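Local coordinates for protein putative oxidoreductase with NAD(P)-binding Rossmann-fold domain (Clostridium difficile, PDB 3UUW) that probably binds a nicotinamide adenine dinucleotide cofactor through its Rossmann-fold domain and acts as an oxidoreductase of the GFO/IDH/MocA family on a substrate not yet known, at residues Asn262-Gln266 and Lys267-Asp271; Gly15-Gln19 and Lys20-Pro24; Leu99-Thr102 and Val103-Glu107. All blocks are in the same frame, centred on the assembly; numbering follows the deposited sequence.

How the contacts relate
From the N terminus, contact 2 (15-19 with 20-24) comes first, as the opening turns of the helix after strand 8-12. Contact 3 (99-102 with 103-107) starts the helix between strands 92-95 and 120-122. Contact 1 (262-266 with 267-271) lies far along the chain, where helix 263-267 passes into helix 269-281. Each is local, made between residues a few positions apart, and the three follow in series without nesting or crossing. Contacts 1 and 2 touch, Leu264 CD2 standing 3.5 Å from Lys20 O, which joins the first Rossmann helix, 16-26, to helices 263-267 and 269-281; both reach the second subunit. Contact 3 stands apart, its nearest atoms about 11 Å from contact 2.

Contact 1: residues Asn262-Gln266 and Lys267-Asp271; sequences NILKQ and KGFED
Lys265 and Asp271 form a salt bridge between the short helix 263-267 and the start of helix 269-281: Lys265 NZ meets Asp271 OD1 at 2.8 Å on its syn lone pair, with a weaker bond to OD2. Beside it, Asn262 ND2 donates to Glu270 OE2 at 2.8 Å, almost straight (166°), with amide and carboxylate nearly coplanar. A water bridges Glu270 OE1 to Lys265 NZ, joining the two polar pairs. Glu270 CG lies opposite its backbone N (chi1 180°), and the extended chain carries the carboxylate back to Asn262. Asn262 OD1 caps helix 263-267, accepting from Lys265 N at 2.9 Å. On the buried side Leu264 CD2 meets Phe269 CD2 obliquely at 4.1 Å, and the Phe269 ring makes an edge-to-face contact with Tyr22. Lys267 runs alongside Ile263; its NZ bonds to Ala259 O of the second subunit. Glu270 N donates to Leu264 O at 3.1 Å, a bond from i+6 to i that wraps round Gly268, whose phi is positive (99°). This is a glycine-terminated helix C-cap in which the same glycine is N-cap of helix 269-281, turning the chain directly from one helix into the next.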
loop_
_atom_site.group_PDB
_atom_site.type_symbol
_atom_site.label_atom_id
_atom_site.label_comp_id
_atom_site.label_asym_id
_atom_site.label_seq_id
_atom_site.Cartn_x
_atom_site.Cartn_y
_atom_site.Cartn_z
ATOM N N ASN A 262 1.451 -21.346 5.873
ATOM C CA ASN A 262 1.244 -21.172 7.303
ATOM C C ASN A 262 2.292 -20.232 7.904
ATOM O O ASN A 262 3.348 -19.990 7.309
ATOM C CB ASN A 262 1.167 -22.526 7.998
ATOM C CG ASN A 262 2.519 -23.195 8.191
ATOM O OD1 ASN A 262 3.325 -22.725 8.972
ATOM N ND2 ASN A 262 2.751 -24.344 7.502
ATOM N N ILE A 263 1.979 -19.638 9.050
ATOM C CA ILE A 263 2.871 -18.619 9.586
ATOM C C ILE A 263 4.248 -19.155 10.002
ATOM O O ILE A 263 5.237 -18.403 9.997
ATOM C CB ILE A 263 2.212 -17.777 10.719
ATOM C CG1 ILE A 263 2.021 -18.602 11.980
ATOM C CG2 ILE A 263 0.871 -17.099 10.229
ATOM C CD1 ILE A 263 1.593 -17.742 13.157
ATOM N N LEU A 264 4.347 -20.446 10.331
ATOM C CA LEU A 264 5.637 -20.991 10.761
ATOM C C LEU A 264 6.531 -21.238 9.550
ATOM O O LEU A 264 7.761 -21.144 9.633
ATOM C CB LEU A 264 5.440 -22.249 11.589
ATOM C CG LEU A 264 4.589 -21.983 12.839
ATOM C CD1 LEU A 264 4.445 -23.269 13.675
ATOM C CD2 LEU A 264 5.198 -20.842 13.685
ATOM N N LYS A 265 5.893 -21.537 8.432
ATOM C CA LYS A 265 6.599 -21.621 7.169
ATOM C C LYS A 265 7.082 -20.220 6.806
ATOM O O LYS A 265 8.242 -20.024 6.395
ATOM C CB LYS A 265 5.669 -22.175 6.088
ATOM C CG LYS A 265 6.304 -22.260 4.697
ATOM C CD LYS A 265 7.398 -23.319 4.596
ATOM C CE LYS A 265 7.873 -23.476 3.173
ATOM N NZ LYS A 265 8.892 -24.578 3.054
ATOM N N GLN A 266 6.204 -19.225 6.951
ATOM C CA GLN A 266 6.580 -17.841 6.643
ATOM C C GLN A 266 7.786 -17.383 7.427
ATOM O O GLN A 266 8.658 -16.745 6.869
ATOM C CB GLN A 266 5.454 -16.858 6.960
ATOM C CG GLN A 266 4.184 -17.009 6.161
ATOM C CD GLN A 266 3.074 -16.120 6.713
ATOM O OE1 GLN A 266 3.330 -15.185 7.455
ATOM N NE2 GLN A 266 1.816 -16.480 6.421
ATOM N N LYS A 267 7.819 -17.687 8.725
ATOM C CA LYS A 267 8.852 -17.137 9.604
ATOM C C LYS A 267 10.139 -17.937 9.587
ATOM O O LYS A 267 11.149 -17.477 10.117
ATOM C CB LYS A 267 8.329 -17.034 11.017
ATOM C CG LYS A 267 7.124 -16.097 11.175
ATOM C CD LYS A 267 6.548 -16.254 12.554
ATOM C CE LYS A 267 5.183 -15.610 12.749
ATOM N NZ LYS A 267 5.166 -14.155 12.371
ATOM N N GLY A 268 10.136 -19.111 8.953
ATOM C CA GLY A 268 11.347 -19.926 8.879
ATOM C C GLY A 268 11.416 -21.068 9.892
ATOM O O GLY A 268 12.322 -21.890 9.840
ATOM N N PHE A 269 10.465 -21.123 10.820
ATOM C CA PHE A 269 10.475 -22.180 11.836
ATOM C C PHE A 269 10.272 -23.561 11.218
ATOM O O PHE A 269 10.857 -24.540 11.674
ATOM C CB PHE A 269 9.422 -21.932 12.907
ATOM C CG PHE A 269 9.735 -20.777 13.795
ATOM C CD1 PHE A 269 10.733 -20.895 14.765
ATOM C CD2 PHE A 269 9.088 -19.563 13.653
ATOM C CE1 PHE A 269 11.037 -19.847 15.592
ATOM C CE2 PHE A 269 9.392 -18.487 14.469
ATOM C CZ PHE A 269 10.375 -18.613 15.447
ATOM N N GLU A 270 9.411 -23.655 10.207
ATOM C CA GLU A 270 9.166 -24.926 9.571
ATOM C C GLU A 270 10.419 -25.461 8.881
ATOM O O GLU A 270 10.825 -26.616 9.097
ATOM C CB GLU A 270 7.954 -24.827 8.602
ATOM C CG GLU A 270 7.646 -26.109 7.907
ATOM C CD GLU A 270 6.289 -26.118 7.213
ATOM O OE1 GLU A 270 6.137 -26.875 6.249
ATOM O OE2 GLU A 270 5.377 -25.408 7.656
ATOM N N ASP A 271 11.080 -24.620 8.111
ATOM C CA ASP A 271 12.230 -25.090 7.363
ATOM C C ASP A 271 13.442 -25.344 8.261
ATOM O O ASP A 271 14.177 -26.312 8.034
ATOM C CB ASP A 271 12.533 -24.161 6.219
ATOM C CG ASP A 271 11.446 -24.219 5.141
ATOM O OD1 ASP A 271 10.869 -25.325 4.927
ATOM O OD2 ASP A 271 11.155 -23.178 4.539
HETATM O O HOH W 1 10.070 -22.096 6.819
HETATM O O HOH W 2 7.859 -27.158 4.414
HETATM O O HOH W 3 5.472 -13.853 9.406
HETATM O O HOH W 4 2.801 -13.992 10.354
#

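Contact 2: residues Gly15-Gln19 and Lys20-Pro24; sequences GSIAQ and KAYLP
Ile17 packs against Lys20, Ala21 and Tyr22 along the first turns of helix 16-26, the helix of the beta-alpha-beta unit that opens the Rossmann fold. Gly15 and Ala18 fit the GxGxxA pattern, consistent with a dinucleotide-binding turn at this helix start. The tight part centres on Ala18 O, which takes two backbone donors. Leu23 N reaches it at 2.8 Å, nearly straight (172°) and almost in line with the carbonyl, whereas Tyr22 N, at 3.3 Å, comes from above the carbonyl plane. This double acceptance marks a pi-type widening of the helix, with the i+5 bond the shorter. The Tyr22 ring turns an edge to Ile17 O and Ala18 CA, and its CE2 lies 4.0 Å from Ile17 CG2. Beyond the segments this ring stacks on His73, while its hydroxyl bonds to Tyr94 and Asp96. Leu23 and Gln19 lie side by side against helix 42-52, Leu23 CD1 being 4.1 Å from Gln19 CG; the Gln19 amide turns back to donate to Leu14 O. The looser side is the solvent-facing edge, where Ser16 and Ile17 are exposed. Lys20 sends CG between its backbone N and carbonyl carbon (chi1 76°), and the fully extended chain runs beside Ile17, Lys20 CE lying 3.6 Å from Ile17 CD1. The end of Lys20 is met by Trp260 of the second subunit in a cation-pi contact. At the kink, where Pro24 has no N-H to give, Pro24 CD rests 3.3 Å from Gln19 O.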
loop_
_atom_site.group_PDB
_atom_site.type_symbol
_atom_site.label_atom_id
_atom_site.label_comp_id
_atom_site.label_asym_id
_atom_site.label_seq_id
_atom_site.Cartn_x
_atom_site.Cartn_y
_atom_site.Cartn_z
ATOM N N GLY A 15 6.794 -24.390 26.967
ATOM C CA GLY A 15 6.352 -23.018 27.223
ATOM C C GLY A 15 5.691 -22.353 26.021
ATOM O O GLY A 15 5.348 -23.007 25.042
ATOM N N SER A 16 5.521 -21.040 26.082
ATOM C CA SER A 16 4.757 -20.352 25.036
ATOM C C SER A 16 5.428 -20.463 23.655
ATOM O O SER A 16 4.748 -20.656 22.662
ATOM C CB SER A 16 4.474 -18.898 25.416
ATOM O OG SER A 16 5.655 -18.124 25.371
ATOM N N ILE A 17 6.748 -20.364 23.596
ATOM C CA ILE A 17 7.462 -20.495 22.324
ATOM C C ILE A 17 7.315 -21.902 21.733
ATOM O O ILE A 17 7.037 -22.076 20.541
ATOM C CB ILE A 17 8.943 -20.096 22.492
ATOM C CG1 ILE A 17 9.045 -18.627 22.931
ATOM C CG2 ILE A 17 9.687 -20.320 21.233
ATOM C CD1 ILE A 17 8.349 -17.650 22.001
ATOM N N ALA A 18 7.467 -22.934 22.552
ATOM C CA ALA A 18 7.257 -24.287 22.056
ATOM C C ALA A 18 5.830 -24.443 21.517
ATOM O O ALA A 18 5.620 -25.010 20.437
ATOM C CB ALA A 18 7.504 -25.332 23.170
ATOM N N GLN A 19 4.867 -23.915 22.272
ATOM C CA GLN A 19 3.455 -24.043 21.912
ATOM C C GLN A 19 3.065 -23.322 20.631
ATOM O O GLN A 19 2.188 -23.802 19.909
ATOM C CB GLN A 19 2.560 -23.593 23.071
ATOM C CG GLN A 19 2.583 -24.592 24.222
ATOM C CD GLN A 19 1.652 -24.199 25.321
ATOM O OE1 GLN A 19 0.451 -24.011 25.097
ATOM N NE2 GLN A 19 2.192 -24.033 26.502
ATOM N N LYS A 20 3.678 -22.180 20.338
ATOM C CA LYS A 20 3.271 -21.425 19.151
ATOM C C LYS A 20 4.177 -21.577 17.927
ATOM O O LYS A 20 3.686 -21.433 16.807
ATOM C CB LYS A 20 3.111 -19.927 19.478
ATOM C CG LYS A 20 4.400 -19.164 19.618
ATOM C CD LYS A 20 4.114 -17.705 19.947
ATOM C CE LYS A 20 5.385 -16.912 20.086
ATOM N NZ LYS A 20 5.094 -15.494 20.393
ATOM N N ALA A 21 5.469 -21.862 18.143
ATOM C CA ALA A 21 6.487 -21.880 17.051
ATOM C C ALA A 21 7.009 -23.237 16.650
ATOM O O ALA A 21 7.605 -23.364 15.545
ATOM C CB ALA A 21 7.680 -20.997 17.435
ATOM N N TYR A 22 6.847 -24.246 17.525
ATOM C CA TYR A 22 7.391 -25.588 17.271
ATOM C C TYR A 22 6.387 -26.719 17.272
ATOM O O TYR A 22 6.328 -27.474 16.281
ATOM C CB TYR A 22 8.554 -25.881 18.212
ATOM C CG TYR A 22 9.706 -24.957 17.948
ATOM C CD1 TYR A 22 10.580 -25.205 16.899
ATOM C CD2 TYR A 22 9.871 -23.786 18.677
ATOM C CE1 TYR A 22 11.647 -24.349 16.631
ATOM C CE2 TYR A 22 10.927 -22.912 18.417
ATOM C CZ TYR A 22 11.800 -23.189 17.389
ATOM O OH TYR A 22 12.858 -22.338 17.116
ATOM N N LEU A 23 5.592 -26.842 18.344
ATOM C CA LEU A 23 4.585 -27.900 18.441
ATOM C C LEU A 23 3.675 -27.940 17.216
ATOM O O LEU A 23 3.427 -29.041 16.677
ATOM C CB LEU A 23 3.793 -27.809 19.760
ATOM C CG LEU A 23 4.546 -28.371 20.971
ATOM C CD1 LEU A 23 3.939 -27.945 22.289
ATOM C CD2 LEU A 23 4.655 -29.913 20.866
ATOM N N PRO A 24 3.222 -26.762 16.721
ATOM C CA PRO A 24 2.306 -26.864 15.575
ATOM C C PRO A 24 2.895 -27.538 14.341
ATOM O O PRO A 24 2.151 -28.099 13.542
ATOM C CB PRO A 24 1.936 -25.407 15.295
ATOM C CG PRO A 24 2.041 -24.744 16.653
ATOM C CD PRO A 24 3.285 -25.368 17.225
#

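Contact 3: residues Leu99-Thr102 and Val103-Glu107; sequences LAST and VSQGE
A side-chain N-cap joins Thr102 to Gln105 where the loop after strand 92-95 enters helix 103-116. Thr102 OG1 accepts from Gln105 N at 3.0 Å, with an N-H...O angle of 166°. With chi1 at 73° the hydroxyl is tucked over its own main chain, facing the first turn. The next bond, Gly106 N to Thr102 O at 3.1 Å, is the first i+4 bond of the helix and is equally straight. The Gln105 side chain passes roughly at right angles across Thr102, Gln105 CG coming within 3.3 Å of Thr102 OG1, and then extends back so that Gln105 OE1 lies 3.6 Å from Ser101 CB. Ala100 CB touches Gln105 CB at 3.7 Å. This is the helix leading into strand 120-122, an outermost strand of the five-stranded parallel Rossmann sheet. The loop's inner end turns toward that sheet: Leu99 packs on Leu120 and Val122. The same side chain also meets the helix backbone, Leu99 CD2 lying 3.6 Å from Gly106 CA and equally far, 3.6 Å, from Gly106 O. Val103 lies against Gln297 and Arg298 of helix 295-305, while its N-H is taken by Glu301 OE2, a second acceptor at the helix start beside the threonine cap.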
loop_
_atom_site.group_PDB
_atom_site.type_symbol
_atom_site.label_atom_id
_atom_site.label_comp_id
_atom_site.label_asym_id
_atom_site.label_seq_id
_atom_site.Cartn_x
_atom_site.Cartn_y
_atom_site.Cartn_z
ATOM N N LEU A 99 22.543 -19.652 22.441
ATOM C CA LEU A 99 23.004 -20.993 22.824
ATOM C C LEU A 99 23.061 -21.127 24.352
ATOM O O LEU A 99 22.411 -21.997 24.938
ATOM C CB LEU A 99 24.374 -21.242 22.217
ATOM C CG LEU A 99 25.058 -22.573 22.520
ATOM C CD1 LEU A 99 24.084 -23.746 22.352
ATOM C CD2 LEU A 99 26.285 -22.770 21.622
ATOM N N ALA A 100 23.822 -20.251 24.993
ATOM C CA ALA A 100 23.914 -20.241 26.443
ATOM C C ALA A 100 23.969 -18.803 26.980
ATOM O O ALA A 100 24.047 -17.844 26.213
ATOM C CB ALA A 100 25.130 -21.065 26.892
ATOM N N SER A 101 23.905 -18.641 28.299
ATOM C CA SER A 101 23.928 -17.304 28.879
ATOM C C SER A 101 25.157 -16.480 28.469
ATOM O O SER A 101 25.088 -15.241 28.342
ATOM C CB SER A 101 23.849 -17.413 30.402
ATOM O OG SER A 101 22.646 -18.063 30.783
ATOM N N THR A 102 26.295 -17.146 28.318
ATOM C CA THR A 102 27.525 -16.487 27.895
ATOM C C THR A 102 28.118 -17.190 26.675
ATOM O O THR A 102 27.862 -18.349 26.442
ATOM C CB THR A 102 28.610 -16.481 29.013
ATOM O OG1 THR A 102 29.171 -17.792 29.175
ATOM C CG2 THR A 102 28.051 -15.978 30.356
ATOM N N VAL A 103 28.895 -16.459 25.888
ATOM C CA VAL A 103 29.574 -17.055 24.732
ATOM C C VAL A 103 30.561 -18.148 25.186
ATOM O O VAL A 103 30.671 -19.189 24.559
ATOM C CB VAL A 103 30.295 -15.992 23.917
ATOM C CG1 VAL A 103 31.197 -16.641 22.869
ATOM C CG2 VAL A 103 29.270 -15.053 23.255
ATOM N N SER A 104 31.255 -17.894 26.296
ATOM C CA SER A 104 32.221 -18.856 26.825
ATOM C C SER A 104 31.546 -20.207 27.083
ATOM O O SER A 104 32.058 -21.254 26.685
ATOM C CB SER A 104 32.847 -18.300 28.102
ATOM O OG SER A 104 33.979 -19.040 28.446
ATOM N N GLN A 105 30.378 -20.178 27.729
ATOM C CA GLN A 105 29.601 -21.404 27.932
ATOM C C GLN A 105 29.243 -22.038 26.594
ATOM O O GLN A 105 29.352 -23.254 26.424
ATOM C CB GLN A 105 28.328 -21.105 28.712
ATOM C CG GLN A 105 28.578 -20.849 30.181
ATOM C CD GLN A 105 27.359 -20.339 30.884
ATOM O OE1 GLN A 105 26.327 -20.082 30.266
ATOM N NE2 GLN A 105 27.476 -20.162 32.183
ATOM N N GLY A 106 28.787 -21.222 25.643
ATOM C CA GLY A 106 28.502 -21.717 24.311
ATOM C C GLY A 106 29.687 -22.426 23.644
ATOM O O GLY A 106 29.533 -23.498 23.051
ATOM N N GLU A 107 30.881 -21.839 23.763
ATOM C CA GLU A 107 32.083 -22.442 23.180
ATOM C C GLU A 107 32.370 -23.826 23.772
ATOM O O GLU A 107 32.791 -24.736 23.056
ATOM C CB GLU A 107 33.276 -21.515 23.370
ATOM C CG GLU A 107 33.201 -20.249 22.501
ATOM C CD GLU A 107 34.282 -19.208 22.831
ATOM O OE1 GLU A 107 34.655 -19.079 24.000
ATOM O OE2 GLU A 107 34.736 -18.492 21.918
#